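Local structure of dihydrocoumarin hydrolase, AncDHCH1 (Pseudomonas sp., 6C2C) at residues A50-A55 with A231-D236; S54-A57 with K62-L65; D113-T118 with G126-N131. The protein probably hydrolyses the lactone dihydrocoumarin at a two-zinc centre of the metallo-beta-lactamase type, and appears to be a reconstructed relative of methyl-parathion hydrolase. One frame throughout, in Å; residues are numbered along the deposited sequence.

Contact 1: residues A50-A55 with A231-D236; sequences AKTQSA and AAVQFD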
loop_
_atom_site.group_PDB
_atom_site.type_symbol
_atom_site.label_atom_id
_atom_site.label_comp_id
_atom_site.label_asym_id
_atom_site.label_seq_id
_atom_site.Cartn_x
_atom_site.Cartn_y
_atom_site.Cartn_z
ATOM N N ALA A 50 4.192 -4.372 -25.973
ATOM C CA ALA A 50 5.015 -3.361 -26.626
ATOM C C ALA A 50 4.710 -1.947 -26.132
ATOM O O ALA A 50 5.630 -1.116 -26.020
ATOM C CB ALA A 50 4.828 -3.438 -28.146
ATOM N N LYS A 51 3.431 -1.634 -25.856
ATOM C CA LYS A 51 3.106 -0.305 -25.339
ATOM C C LYS A 51 3.673 -0.128 -23.938
ATOM O O LYS A 51 4.169 0.954 -23.590
ATOM C CB LYS A 51 1.598 -0.084 -25.304
ATOM C CG LYS A 51 1.007 0.187 -26.658
ATOM C CD LYS A 51 -0.314 0.880 -26.531
ATOM C CE LYS A 51 -0.105 2.291 -26.048
ATOM N NZ LYS A 51 -1.414 2.980 -25.885
ATOM N N THR A 52 3.561 -1.173 -23.118
ATOM C CA THR A 52 4.143 -1.127 -21.785
ATOM C C THR A 52 5.651 -0.984 -21.871
ATOM O O THR A 52 6.251 -0.158 -21.171
ATOM C CB THR A 52 3.763 -2.401 -21.025
ATOM O OG1 THR A 52 2.357 -2.362 -20.773
ATOM C CG2 THR A 52 4.570 -2.523 -19.689
ATOM N N GLN A 53 6.276 -1.785 -22.747
ATOM C CA GLN A 53 7.729 -1.715 -22.901
ATOM C C GLN A 53 8.156 -0.319 -23.306
ATOM O O GLN A 53 9.074 0.271 -22.716
ATOM C CB GLN A 53 8.179 -2.722 -23.964
ATOM C CG GLN A 53 8.444 -4.132 -23.414
ATOM C CD GLN A 53 8.052 -5.305 -24.344
ATOM O OE1 GLN A 53 7.891 -5.167 -25.589
ATOM N NE2 GLN A 53 7.842 -6.471 -23.715
ATOM N N SER A 54 7.471 0.277 -24.280
ATOM C CA SER A 54 7.813 1.638 -24.666
ATOM C C SER A 54 7.648 2.624 -23.506
ATOM O O SER A 54 8.513 3.489 -23.299
ATOM C CB SER A 54 7.009 2.025 -25.907
ATOM O OG SER A 54 5.636 2.128 -25.634
ATOM N N ALA A 55 6.563 2.516 -22.731
ATOM C CA ALA A 55 6.371 3.429 -21.596
ATOM C C ALA A 55 7.468 3.252 -20.551
ATOM O O ALA A 55 7.997 4.239 -20.016
ATOM C CB ALA A 55 4.984 3.190 -20.973
ATOM N N ALA A 231 3.527 3.382 -12.034
ATOM C CA ALA A 231 3.595 4.819 -12.270
ATOM C C ALA A 231 3.993 5.155 -13.711
ATOM O O ALA A 231 3.401 6.064 -14.308
ATOM C CB ALA A 231 4.611 5.483 -11.313
ATOM N N ALA A 232 4.950 4.413 -14.269
ATOM C CA ALA A 232 5.519 4.766 -15.578
ATOM C C ALA A 232 4.542 4.561 -16.731
ATOM O O ALA A 232 4.859 4.990 -17.843
ATOM C CB ALA A 232 6.789 3.949 -15.847
ATOM N N VAL A 233 3.411 3.896 -16.491
ATOM C CA VAL A 233 2.323 3.701 -17.462
ATOM C C VAL A 233 1.092 4.491 -17.065
ATOM O O VAL A 233 0.497 5.223 -17.880
ATOM C CB VAL A 233 1.974 2.199 -17.595
ATOM C CG1 VAL A 233 0.660 2.036 -18.380
ATOM C CG2 VAL A 233 3.070 1.394 -18.309
ATOM N N GLN A 234 0.696 4.382 -15.796
ATOM C CA GLN A 234 -0.648 4.770 -15.419
ATOM C C GLN A 234 -0.821 6.240 -15.057
ATOM O O GLN A 234 -1.961 6.691 -14.978
ATOM C CB GLN A 234 -1.135 3.873 -14.265
ATOM C CG GLN A 234 -1.373 2.454 -14.732
ATOM C CD GLN A 234 -1.722 1.590 -13.571
ATOM O OE1 GLN A 234 -0.973 1.556 -12.609
ATOM N NE2 GLN A 234 -2.913 0.990 -13.588
ATOM N N PHE A 235 0.260 7.023 -14.882
ATOM C CA PHE A 235 0.064 8.454 -14.749
ATOM C C PHE A 235 -0.160 9.100 -16.119
ATOM O O PHE A 235 -1.050 9.943 -16.257
ATOM C CB PHE A 235 1.287 9.097 -14.051
ATOM C CG PHE A 235 1.313 8.923 -12.545
ATOM C CD1 PHE A 235 0.277 9.381 -11.764
ATOM C CD2 PHE A 235 2.450 8.390 -11.917
ATOM C CE1 PHE A 235 0.330 9.258 -10.339
ATOM C CE2 PHE A 235 2.477 8.261 -10.458
ATOM C CZ PHE A 235 1.431 8.710 -9.723
ATOM N N ASP A 236 0.606 8.670 -17.137
ATOM C CA ASP A 236 0.394 9.213 -18.480
ATOM C C ASP A 236 -0.950 8.749 -19.032
ATOM O O ASP A 236 -1.619 9.484 -19.781
ATOM C CB ASP A 236 1.496 8.762 -19.415
ATOM C CG ASP A 236 2.845 9.484 -19.189
ATOM O OD1 ASP A 236 2.846 10.603 -18.633
ATOM O OD2 ASP A 236 3.880 8.921 -19.650
HETATM O O HOH W 1 7.174 6.387 -18.664
#
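Helix 49-58 of this metallo-beta-lactamase fold lies against the short helix 231-234, and the backbones are nearest at Ala55 and Val233, with the small alanine side chain between them. The alanine methyl faces the shorter helix and meets two different surfaces there. Ala55 CB lies 3.6 Å from the carbonyl oxygen Ala232 O and 3.7 Å from the methyl Val233 CG2. Val233 can offer that methyl because CG1 is anti to the backbone N (chi1 168°), which leaves CG2 beside the N and turned to the longer helix. One turn back, Thr52 CG2 touches the same methyl loosely, at 4.4 Å from Val233 CG2, while Thr52 OG1 is hydrogen-bonded to Gln47 NE2. Leu45 packs on both Thr52 and Val233.

Beside this apolar patch a single water joins the backbones. It donates to Ala55 O over 2.7 Å and to Ala232 O over 2.8 Å, so two carbonyls that could not bond one another are bridged by one molecule. Within the longer helix, Lys51 O takes two donors from the same face of its plane. Ala55 N gives the ordinary helical bond, and Ser54 OG reaches Lys51 O at 2.8 Å from above the carbonyl plane, well off the C=O direction (112°).

A salt bridge from Asp236 OD2 to Lys58 NZ ties the two elements together a second time. The arrangement is typical of close helix packing through alanine, here with a water-bridged pair of carbonyls at its margin, and it joins helix 49-58 to the segment that follows the zinc ligand Asp226.

Contact 2: residues S54-A57 with K62-L65; sequences SALA and KAPL
Leu65 O accepts a hydrogen bond from Thr67 OG1, and backbone hydrogen bonding with Leu39 ties the same residue, which receives Leu56 across this contact, to strand 27-39. Leu56 reaches it with one branch, its CD2 lying 3.8 Å from Leu65 CD2, and the two side chains meet at a slant. Leu65 has CG anti to the backbone N (chi1 -167°), which, with the second torsion, leaves CD2 as the branch facing the helix.

The other branch of Leu56 rests on backbone. CD1 sits over the face of the Lys62-Ala63 peptide, almost straight above the nitrogen, with Leu56 CD1 3.6 Å from Ala63 N. The methyl Ala63 CB borders the same branch more loosely, 4.2 Å from Leu56 CD1. Structurally this is a helix-loop-strand connection: helix 49-58 runs out, the chain doubles back past its flank, and strand 65-75 begins at Leu65, next to strand 27-39 in the six-stranded sheet. A cis peptide bond precedes Pro64 within that return. Val41, from helix 41-44, touches both leucines, and Ala232 of helix 231-234 also packs on Leu56. Lys62 meets the helix through its backbone carbon, and its CB points away.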
loop_
_atom_site.group_PDB
_atom_site.type_symbol
_atom_site.label_atom_id
_atom_site.label_comp_id
_atom_site.label_asym_id
_atom_site.label_seq_id
_atom_site.Cartn_x
_atom_site.Cartn_y
_atom_site.Cartn_z
ATOM N N SER A 54 7.471 0.277 -24.280
ATOM C CA SER A 54 7.813 1.638 -24.666
ATOM C C SER A 54 7.648 2.624 -23.506
ATOM O O SER A 54 8.513 3.489 -23.299
ATOM C CB SER A 54 7.009 2.025 -25.907
ATOM O OG SER A 54 5.636 2.128 -25.634
ATOM N N ALA A 55 6.563 2.516 -22.731
ATOM C CA ALA A 55 6.371 3.429 -21.596
ATOM C C ALA A 55 7.468 3.252 -20.551
ATOM O O ALA A 55 7.997 4.239 -20.016
ATOM C CB ALA A 55 4.984 3.190 -20.973
ATOM N N LEU A 56 7.824 2.005 -20.234
ATOM C CA LEU A 56 8.866 1.759 -19.250
ATOM C C LEU A 56 10.182 2.351 -19.727
ATOM O O LEU A 56 10.907 2.981 -18.957
ATOM C CB LEU A 56 9.019 0.273 -18.979
ATOM C CG LEU A 56 7.842 -0.418 -18.328
ATOM C CD1 LEU A 56 8.218 -1.834 -18.052
ATOM C CD2 LEU A 56 7.407 0.321 -17.063
ATOM N N ALA A 57 10.474 2.213 -21.017
ATOM C CA ALA A 57 11.749 2.722 -21.498
ATOM C C ALA A 57 11.822 4.241 -21.342
ATOM O O ALA A 57 12.883 4.798 -21.019
ATOM C CB ALA A 57 11.935 2.307 -22.952
ATOM N N LYS A 62 12.452 -1.283 -17.095
ATOM C CA LYS A 62 12.186 -2.465 -17.891
ATOM C C LYS A 62 11.552 -3.531 -17.039
ATOM O O LYS A 62 11.714 -3.522 -15.855
ATOM C CB LYS A 62 13.448 -3.000 -18.552
ATOM C CG LYS A 62 13.205 -3.924 -19.748
ATOM C CD LYS A 62 14.519 -4.396 -20.342
ATOM C CE LYS A 62 14.383 -5.034 -21.736
ATOM N NZ LYS A 62 13.417 -6.160 -21.843
ATOM N N ALA A 63 10.772 -4.382 -17.656
ATOM C CA ALA A 63 10.134 -5.494 -16.966
ATOM C C ALA A 63 11.087 -6.678 -16.844
ATOM O O ALA A 63 11.825 -6.922 -17.753
ATOM C CB ALA A 63 8.865 -5.918 -17.621
ATOM N N PRO A 64 11.060 -7.412 -15.751
ATOM C CA PRO A 64 10.233 -7.252 -14.561
ATOM C C PRO A 64 10.655 -6.043 -13.728
ATOM O O PRO A 64 11.778 -5.655 -13.685
ATOM C CB PRO A 64 10.385 -8.560 -13.844
ATOM C CG PRO A 64 11.577 -9.173 -14.358
ATOM C CD PRO A 64 11.853 -8.641 -15.680
ATOM N N LEU A 65 9.629 -5.401 -13.224
ATOM C CA LEU A 65 9.762 -4.180 -12.536
ATOM C C LEU A 65 9.717 -4.353 -11.036
ATOM O O LEU A 65 8.801 -4.885 -10.482
ATOM C CB LEU A 65 8.612 -3.287 -12.961
ATOM C CG LEU A 65 8.613 -1.817 -12.629
ATOM C CD1 LEU A 65 9.996 -1.253 -12.716
ATOM C CD2 LEU A 65 7.639 -1.038 -13.498
#

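Contact 3: residues D113-T118 with G126-N131; sequences DEIYIT and GGLMAN
Leu128 lays its CD2 methyl against the flank of Ile115, between two of that residue's branches. The two segments bracket the metal-binding loop of the metallo-beta-lactamase fold: strand 114-116 leads into the His-X-His-X-Asp-His motif, which supplies the zinc ligands His119, His121, Asp123 and His124, the last two of them already in helix 122-125, after which the chain enters the 3-10 turn 126-128. Leu128 therefore reaches back to the strand from which the loop set out.

The closer of the two methyl contacts is Ile115 CD1 to Leu128 CD2, at 3.7 Å. The second, Ile115 CG2 to Leu128 CD2, is 4.0 Å. The two side chains point in opposite directions and slip past one another; on Ile115, CG1 lies beside the backbone N (chi1 -65°) and CG2 anti to it, so that both methyls border the leucine. The other leucine branch turns to the next inward-facing residue, with Leu128 CD1 4.4 Å from Ile117 CD1, a looser touch. Val141 of the adjoining strand 140-142 and Leu175 of helix 162-180 also pack on Leu128, making this a buried apolar layer between sheet and helix.

Glu114 and Tyr116 point to the other side of the strand, where strand 191-194 packs. There Tyr116 OH donates a 2.7 Å hydrogen bond to Glu114 OE2, which lies in the plane of the tyrosine ring but is itself met 35° above the carboxylate plane.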
loop_
_atom_site.group_PDB
_atom_site.type_symbol
_atom_site.label_atom_id
_atom_site.label_comp_id
_atom_site.label_asym_id
_atom_site.label_seq_id
_atom_site.Cartn_x
_atom_site.Cartn_y
_atom_site.Cartn_z
ATOM N N ASP A 113 -3.136 1.281 17.779
ATOM C CA ASP A 113 -4.523 1.277 18.258
ATOM C C ASP A 113 -5.503 0.744 17.237
ATOM O O ASP A 113 -6.429 -0.022 17.582
ATOM C CB ASP A 113 -4.918 2.721 18.619
ATOM C CG ASP A 113 -4.116 3.249 19.792
ATOM O OD1 ASP A 113 -4.062 2.564 20.842
ATOM O OD2 ASP A 113 -3.560 4.355 19.673
ATOM N N GLU A 114 -5.346 1.151 15.964
ATOM C CA GLU A 114 -6.294 0.780 14.923
ATOM C C GLU A 114 -5.468 0.565 13.678
ATOM O O GLU A 114 -4.436 1.214 13.478
ATOM C CB GLU A 114 -7.399 1.843 14.703
ATOM C CG GLU A 114 -8.203 2.056 15.998
ATOM C CD GLU A 114 -9.546 2.712 15.797
ATOM O OE1 GLU A 114 -10.282 2.841 16.808
ATOM O OE2 GLU A 114 -9.898 3.062 14.660
ATOM N N ILE A 115 -5.946 -0.358 12.839
ATOM C CA ILE A 115 -5.286 -0.678 11.567
ATOM C C ILE A 115 -6.368 -0.583 10.507
ATOM O O ILE A 115 -7.425 -1.197 10.647
ATOM C CB ILE A 115 -4.659 -2.085 11.599
ATOM C CG1 ILE A 115 -3.527 -2.081 12.651
ATOM C CG2 ILE A 115 -4.147 -2.438 10.180
ATOM C CD1 ILE A 115 -2.944 -3.539 12.938
ATOM N N TYR A 116 -6.125 0.207 9.462
ATOM C CA TYR A 116 -7.091 0.380 8.372
ATOM C C TYR A 116 -6.540 -0.274 7.114
ATOM O O TYR A 116 -5.406 -0.047 6.718
ATOM C CB TYR A 116 -7.399 1.864 8.106
ATOM C CG TYR A 116 -7.879 2.608 9.348
ATOM C CD1 TYR A 116 -8.598 1.971 10.353
ATOM C CD2 TYR A 116 -7.551 3.941 9.509
ATOM C CE1 TYR A 116 -9.044 2.685 11.521
ATOM C CE2 TYR A 116 -7.985 4.648 10.667
ATOM C CZ TYR A 116 -8.671 3.963 11.653
ATOM O OH TYR A 116 -9.050 4.741 12.773
ATOM N N ILE A 117 -7.319 -1.191 6.541
ATOM C CA ILE A 117 -6.884 -2.001 5.416
ATOM C C ILE A 117 -7.511 -1.448 4.141
ATOM O O ILE A 117 -8.748 -1.339 4.034
ATOM C CB ILE A 117 -7.310 -3.455 5.656
ATOM C CG1 ILE A 117 -6.606 -4.032 6.885
ATOM C CG2 ILE A 117 -7.077 -4.270 4.395
ATOM C CD1 ILE A 117 -5.058 -4.003 6.743
ATOM N N THR A 118 -6.678 -1.069 3.160
ATOM C CA THR A 118 -7.268 -0.545 1.925
ATOM C C THR A 118 -8.022 -1.644 1.173
ATOM O O THR A 118 -9.113 -1.408 0.667
ATOM C CB THR A 118 -6.179 0.066 1.015
ATOM O OG1 THR A 118 -5.184 -0.935 0.678
ATOM C CG2 THR A 118 -5.538 1.307 1.668
ATOM N N GLY A 126 -1.089 -9.389 5.044
ATOM C CA GLY A 126 -0.226 -10.453 5.569
ATOM C C GLY A 126 0.480 -10.043 6.845
ATOM O O GLY A 126 0.628 -10.855 7.785
ATOM N N GLY A 127 0.835 -8.753 6.934
ATOM C CA GLY A 127 1.501 -8.257 8.131
ATOM C C GLY A 127 0.661 -8.317 9.394
ATOM O O GLY A 127 1.228 -8.198 10.497
ATOM N N LEU A 128 -0.645 -8.540 9.278
ATOM C CA LEU A 128 -1.448 -8.634 10.503
ATOM C C LEU A 128 -1.124 -9.847 11.356
ATOM O O LEU A 128 -1.504 -9.848 12.523
ATOM C CB LEU A 128 -2.936 -8.717 10.131
ATOM C CG LEU A 128 -3.501 -7.405 9.627
ATOM C CD1 LEU A 128 -4.857 -7.746 8.987
ATOM C CD2 LEU A 128 -3.658 -6.385 10.767
ATOM N N MET A 129 -0.620 -10.936 10.776
ATOM C CA MET A 129 -0.549 -12.193 11.500
ATOM C C MET A 129 0.883 -12.715 11.536
ATOM O O MET A 129 1.647 -12.569 10.571
ATOM C CB MET A 129 -1.519 -13.253 10.860
ATOM C CG MET A 129 -1.598 -14.555 11.662
ATOM S SD MET A 129 -0.291 -15.694 11.056
ATOM C CE MET A 129 -1.172 -16.484 9.716
ATOM N N ALA A 130 1.261 -13.273 12.690
ATOM C CA ALA A 130 2.503 -14.028 12.764
ATOM C C ALA A 130 2.265 -15.177 13.713
ATOM O O ALA A 130 1.810 -14.950 14.838
ATOM C CB ALA A 130 3.666 -13.150 13.247
ATOM N N ASN A 131 2.545 -16.397 13.251
ATOM C CA ASN A 131 2.485 -17.577 14.118
ATOM C C ASN A 131 1.049 -17.857 14.568
ATOM O O ASN A 131 0.802 -18.285 15.698
ATOM C CB ASN A 131 3.421 -17.399 15.330
ATOM C CG ASN A 131 4.810 -18.020 15.120
ATOM O OD1 ASN A 131 5.276 -18.195 13.981
ATOM N ND2 ASN A 131 5.476 -18.355 16.230
#

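Contacts 1 and 2 are neighbours, with centres about 7 Å apart. Both use helix 49-58 and share Ser54 and Ala55, and they touch where Ala232 CB lies 3.9 Å from Leu56 CD2. One helix thus packs on helix 231-234 and on the chain's own return into strand 65-75. Contact 3 lies across the centre of the chain, its centre about 32 Å from either. In sequence, contact 2 closes first and contact 3 follows, while 231-236 of contact 1 comes after both. The six-stranded sheet holds strands 65-75 and 114-116, linking contacts 2 and 3; the zinc ligands of 119-124 lie between the segments of contact 3, and Asp226 comes shortly before 231-236.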